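Local atomic coordinates of putative uncharacterized protein (Staphylococcus aureus subsp. aureus Mu50, PDB entry 3FYM), a protein that is uncharacterised but is a putative membrane protein that probably binds DNA through its soluble N-terminal helix-turn-helix domain. Residues Lys9-Arg12 against Glu13-Met17; Asn66-Ile69 against Gln70-Asp74. All blocks are in the same frame, centred on the assembly; numbering follows the deposited sequence.

Interaction 1: Lys9-Arg12 against Glu13-Met17; sequences KGRR and ERLGM
R12 and M17 meet where helix 4-14 gives way to the following turn. NH2 of R12 donates to the backbone O of M17 at 3.0 Å, with an N-H...O angle of 159°. The acceptor lies at the edge of the guanidinium, in its plane, and the donor lies in the carbonyl plane of M17. The R12 chain runs straight to CD and then bends at chi3 (62°), and the further turn at chi4 leaves NH2 facing M17 O. The backbone of M17 is held a second time, since M17 N donates to R12 O at 3.0 Å. This is the tightly packed side. R12 is buried, L19 and L22 of helix 19-26 touch its side chain, and its NE forms a salt bridge with E37. G16 N bonds to E13 O, and G16 has positive phi. Together with the M17 N bond this makes a Schellman motif, which ends the first helix of the helix-turn-helix domain. L15, one turn on from R11, sets CD2 over one face of its guanidinium, toward the rim, 3.7 Å above the plane. NE of that group donates to the backbone O of V61. The solvent side is looser. R14 lays its guanidinium face over the backbone of G10 and R11, with NH1 3.5 Å from R11 CA. A water joins the two arginines, accepting from R11 NH1 and R14 NH1. At K9, CG passes E13 OE1 at 3.7 Å, but NZ stays 5.3 Å from E13 OE2, too far for a direct salt bridge.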
loop_
_atom_site.group_PDB
_atom_site.type_symbol
_atom_site.label_atom_id
_atom_site.label_comp_id
_atom_site.label_asym_id
_atom_site.label_seq_id
_atom_site.Cartn_x
_atom_site.Cartn_y
_atom_site.Cartn_z
ATOM N N LYS A 9 6.928 -3.345 -1.257
ATOM C CA LYS A 9 7.280 -4.672 -1.829
ATOM C C LYS A 9 8.651 -5.104 -1.361
ATOM O O LYS A 9 8.861 -6.274 -1.057
ATOM C CB LYS A 9 7.186 -4.631 -3.338
ATOM C CG LYS A 9 7.423 -5.976 -4.028
ATOM C CD LYS A 9 7.273 -5.903 -5.518
ATOM C CE LYS A 9 7.386 -7.250 -6.196
ATOM N NZ LYS A 9 7.106 -7.108 -7.642
ATOM N N GLY A 10 9.618 -4.198 -1.363
ATOM C CA GLY A 10 10.946 -4.514 -0.944
ATOM C C GLY A 10 10.942 -5.064 0.464
ATOM O O GLY A 10 11.608 -6.060 0.815
ATOM N N ARG A 11 10.229 -4.397 1.382
ATOM C CA ARG A 11 10.111 -4.844 2.730
ATOM C C ARG A 11 9.434 -6.210 2.834
ATOM O O ARG A 11 9.905 -7.083 3.570
ATOM C CB ARG A 11 9.356 -3.823 3.570
ATOM C CG ARG A 11 9.099 -4.229 5.006
ATOM C CD ARG A 11 10.352 -4.446 5.815
ATOM N NE ARG A 11 9.944 -4.800 7.199
ATOM C CZ ARG A 11 10.758 -5.091 8.206
ATOM N NH1 ARG A 11 12.071 -5.088 7.979
ATOM N NH2 ARG A 11 10.262 -5.410 9.394
ATOM N N ARG A 12 8.351 -6.400 2.101
ATOM C CA ARG A 12 7.676 -7.684 2.070
ATOM C C ARG A 12 8.662 -8.786 1.658
ATOM O O ARG A 12 8.698 -9.848 2.276
ATOM C CB ARG A 12 6.488 -7.651 1.109
ATOM C CG ARG A 12 5.760 -9.009 1.051
ATOM C CD ARG A 12 4.621 -8.974 0.056
ATOM N NE ARG A 12 4.838 -8.748 -1.319
ATOM C CZ ARG A 12 5.371 -9.587 -2.219
ATOM N NH1 ARG A 12 5.400 -9.212 -3.504
ATOM N NH2 ARG A 12 5.832 -10.755 -1.829
ATOM N N GLU A 13 9.471 -8.500 0.641
ATOM C CA GLU A 13 10.389 -9.513 0.119
ATOM C C GLU A 13 11.490 -9.755 1.142
ATOM O O GLU A 13 11.852 -10.924 1.324
ATOM C CB GLU A 13 10.887 -9.108 -1.229
ATOM C CG GLU A 13 9.864 -9.122 -2.348
ATOM C CD GLU A 13 10.461 -8.753 -3.682
ATOM O OE1 GLU A 13 10.809 -7.571 -3.848
ATOM O OE2 GLU A 13 10.524 -9.647 -4.533
ATOM N N ARG A 14 12.003 -8.722 1.781
ATOM C CA ARG A 14 13.023 -8.923 2.851
ATOM C C ARG A 14 12.509 -9.727 4.013
ATOM O O ARG A 14 13.308 -10.474 4.607
ATOM C CB ARG A 14 13.473 -7.571 3.393
ATOM C CG ARG A 14 14.320 -6.890 2.325
ATOM C CD ARG A 14 14.963 -5.661 2.915
ATOM N NE ARG A 14 14.116 -4.598 3.428
ATOM C CZ ARG A 14 13.574 -3.640 2.671
ATOM N NH1 ARG A 14 12.867 -2.779 3.337
ATOM N NH2 ARG A 14 13.746 -3.565 1.361
ATOM N N LEU A 15 11.223 -9.685 4.301
ATOM C CA LEU A 15 10.601 -10.481 5.345
ATOM C C LEU A 15 10.345 -11.904 4.851
ATOM O O LEU A 15 9.933 -12.739 5.684
ATOM C CB LEU A 15 9.294 -9.864 5.796
ATOM C CG LEU A 15 9.428 -8.561 6.611
ATOM C CD1 LEU A 15 8.065 -7.875 6.720
ATOM C CD2 LEU A 15 10.038 -8.840 7.949
ATOM N N GLY A 16 10.525 -12.177 3.554
ATOM C CA GLY A 16 10.195 -13.470 3.003
ATOM C C GLY A 16 8.704 -13.728 2.997
ATOM O O GLY A 16 8.270 -14.854 2.920
ATOM N N MET A 17 7.881 -12.683 3.044
ATOM C CA MET A 17 6.445 -12.789 3.104
ATOM C C MET A 17 5.833 -12.860 1.705
ATOM O O MET A 17 6.108 -12.077 0.842
ATOM C CB MET A 17 5.885 -11.594 3.890
ATOM C CG MET A 17 4.385 -11.660 4.146
ATOM S SD MET A 17 3.691 -10.212 4.951
ATOM C CE MET A 17 4.482 -10.375 6.567
HETATM O O HOH W 1 13.608 -3.228 5.986
#

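Interaction 2: Asn66-Ile69 against Gln70-Asp74; sequences NQLI and QAHQD
The backbone O of Q67 is gripped twice. A71 N donates to it at 3.0 Å in a helical bond. A water donates to it at 2.7 Å and also accepts from NE2 of Q70. The Q70 chain is extended, with CG anti to the backbone N (chi1 179°), and this carries its amide to the water. The water thus bridges the Q70 side chain to the helix backbone. Q70 N in turn donates to N66 O at 2.9 Å. The regular bonding then gives way at H72. Its N donates to I69 O at 3.1 Å, from well above the carbonyl plane. Its bond to L68 O is weak. This change from bonds four residues back to one three residues back marks the last turn of helix 65-71. The same L68 O lies at the edge of the H72 ring, in the ring plane, 3.1 Å from CD2. That carbon also meets CD1 of L68 at 3.7 Å. ND1 of H72 bonds to E75, which probably does most to fix the ring's rotation, with L68 O close to another edge. The Q70 side faces solvent, while L68 and H72 are buried. The inner side of the helix is packed on two others: L68 touches V4 and L8 of helix 4-14 and I54 of helix 50-60, H72 touches V4, and I69 rests on E51, I54 and R55 of helix 50-60.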
loop_
_atom_site.group_PDB
_atom_site.type_symbol
_atom_site.label_atom_id
_atom_site.label_comp_id
_atom_site.label_asym_id
_atom_site.label_seq_id
_atom_site.Cartn_x
_atom_site.Cartn_y
_atom_site.Cartn_z
ATOM N N ASN A 66 2.649 6.915 8.680
ATOM C CA ASN A 66 2.518 8.327 8.388
ATOM C C ASN A 66 3.756 8.892 7.686
ATOM O O ASN A 66 3.635 9.684 6.761
ATOM C CB ASN A 66 2.230 9.149 9.632
ATOM C CG ASN A 66 0.850 8.954 10.188
ATOM O OD1 ASN A 66 -0.063 8.417 9.538
ATOM N ND2 ASN A 66 0.678 9.434 11.402
ATOM N N GLN A 67 4.932 8.491 8.150
ATOM C CA GLN A 67 6.116 9.105 7.536
ATOM C C GLN A 67 6.398 8.467 6.181
ATOM O O GLN A 67 6.938 9.129 5.326
ATOM C CB GLN A 67 7.327 9.239 8.408
ATOM C CG GLN A 67 7.977 7.914 8.552
ATOM C CD GLN A 67 9.055 7.791 9.653
ATOM O OE1 GLN A 67 9.234 8.702 10.474
ATOM N NE2 GLN A 67 9.694 6.664 9.776
ATOM N N LEU A 68 6.004 7.192 5.926
ATOM C CA LEU A 68 6.088 6.631 4.567
ATOM C C LEU A 68 5.200 7.422 3.631
ATOM O O LEU A 68 5.625 7.805 2.531
ATOM C CB LEU A 68 5.656 5.165 4.613
ATOM C CG LEU A 68 5.660 4.450 3.249
ATOM C CD1 LEU A 68 7.098 4.194 2.781
ATOM C CD2 LEU A 68 4.847 3.150 3.268
ATOM N N ILE A 69 3.951 7.629 4.031
ATOM C CA ILE A 69 2.989 8.369 3.209
ATOM C C ILE A 69 3.511 9.777 2.922
ATOM O O ILE A 69 3.477 10.250 1.793
ATOM C CB ILE A 69 1.599 8.316 3.859
ATOM C CG1 ILE A 69 1.053 6.881 3.836
ATOM C CG2 ILE A 69 0.643 9.314 3.220
ATOM C CD1 ILE A 69 0.032 6.595 4.895
ATOM N N GLN A 70 4.019 10.443 3.969
ATOM C CA GLN A 70 4.567 11.789 3.812
ATOM C C GLN A 70 5.734 11.823 2.817
ATOM O O GLN A 70 5.847 12.728 2.032
ATOM C CB GLN A 70 5.029 12.264 5.203
ATOM C CG GLN A 70 5.644 13.609 5.224
ATOM C CD GLN A 70 6.039 13.977 6.640
ATOM O OE1 GLN A 70 5.578 14.933 7.327
ATOM N NE2 GLN A 70 6.996 13.222 7.060
ATOM N N ALA A 71 6.597 10.813 2.858
ATOM C CA ALA A 71 7.764 10.780 1.970
ATOM C C ALA A 71 7.369 10.529 0.517
ATOM O O ALA A 71 8.176 10.710 -0.383
ATOM C CB ALA A 71 8.724 9.684 2.432
ATOM N N HIS A 72 6.191 10.020 0.274
ATOM C CA HIS A 72 5.734 9.652 -1.034
ATOM C C HIS A 72 4.418 10.333 -1.419
ATOM O O HIS A 72 3.716 9.858 -2.316
ATOM C CB HIS A 72 5.565 8.118 -1.135
ATOM C CG HIS A 72 6.833 7.357 -0.962
ATOM N ND1 HIS A 72 7.711 7.145 -2.005
ATOM C CD2 HIS A 72 7.398 6.820 0.129
ATOM C CE1 HIS A 72 8.754 6.469 -1.536
ATOM N NE2 HIS A 72 8.596 6.263 -0.258
ATOM N N GLN A 73 4.105 11.409 -0.755
ATOM C CA GLN A 73 2.744 11.977 -0.837
ATOM C C GLN A 73 2.387 12.371 -2.248
ATOM O O GLN A 73 1.219 12.284 -2.612
ATOM C CB GLN A 73 2.642 13.095 0.148
ATOM C CG GLN A 73 3.554 14.244 -0.101
ATOM C CD GLN A 73 3.442 15.120 1.165
ATOM O OE1 GLN A 73 4.351 15.241 2.078
ATOM N NE2 GLN A 73 2.289 15.756 1.325
ATOM N N ASP A 74 3.343 12.829 -3.075
ATOM C CA ASP A 74 2.988 13.243 -4.426
ATOM C C ASP A 74 2.605 12.081 -5.314
ATOM O O ASP A 74 1.987 12.289 -6.367
ATOM C CB ASP A 74 4.120 14.027 -5.087
ATOM C CG ASP A 74 4.497 15.267 -4.322
ATOM O OD1 ASP A 74 5.652 15.687 -4.452
ATOM O OD2 ASP A 74 3.602 15.844 -3.648
HETATM O O HOH W 2 8.504 11.334 5.798
#

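Interaction 1 comes first along the chain, at the end of helix 4-14. Interaction 2 follows much later, at the end of helix 65-71. Each joins consecutive segments, so neither encloses a long loop. They lie in series, neither nested nor crossed. Their centres are 19 Å apart and their nearest atoms about 8 Å, with no touch. Helix 4-14 still connects them: residues 9-17 span its C-terminal end and the turn that follows, while the N-terminal part of the same helix packs against L68 and H72. Interaction 1 ties this helix to helix 19-26, E37 and the loop after helix 50-60. Interaction 2 sets the last helix against helices 4-14 and 50-60.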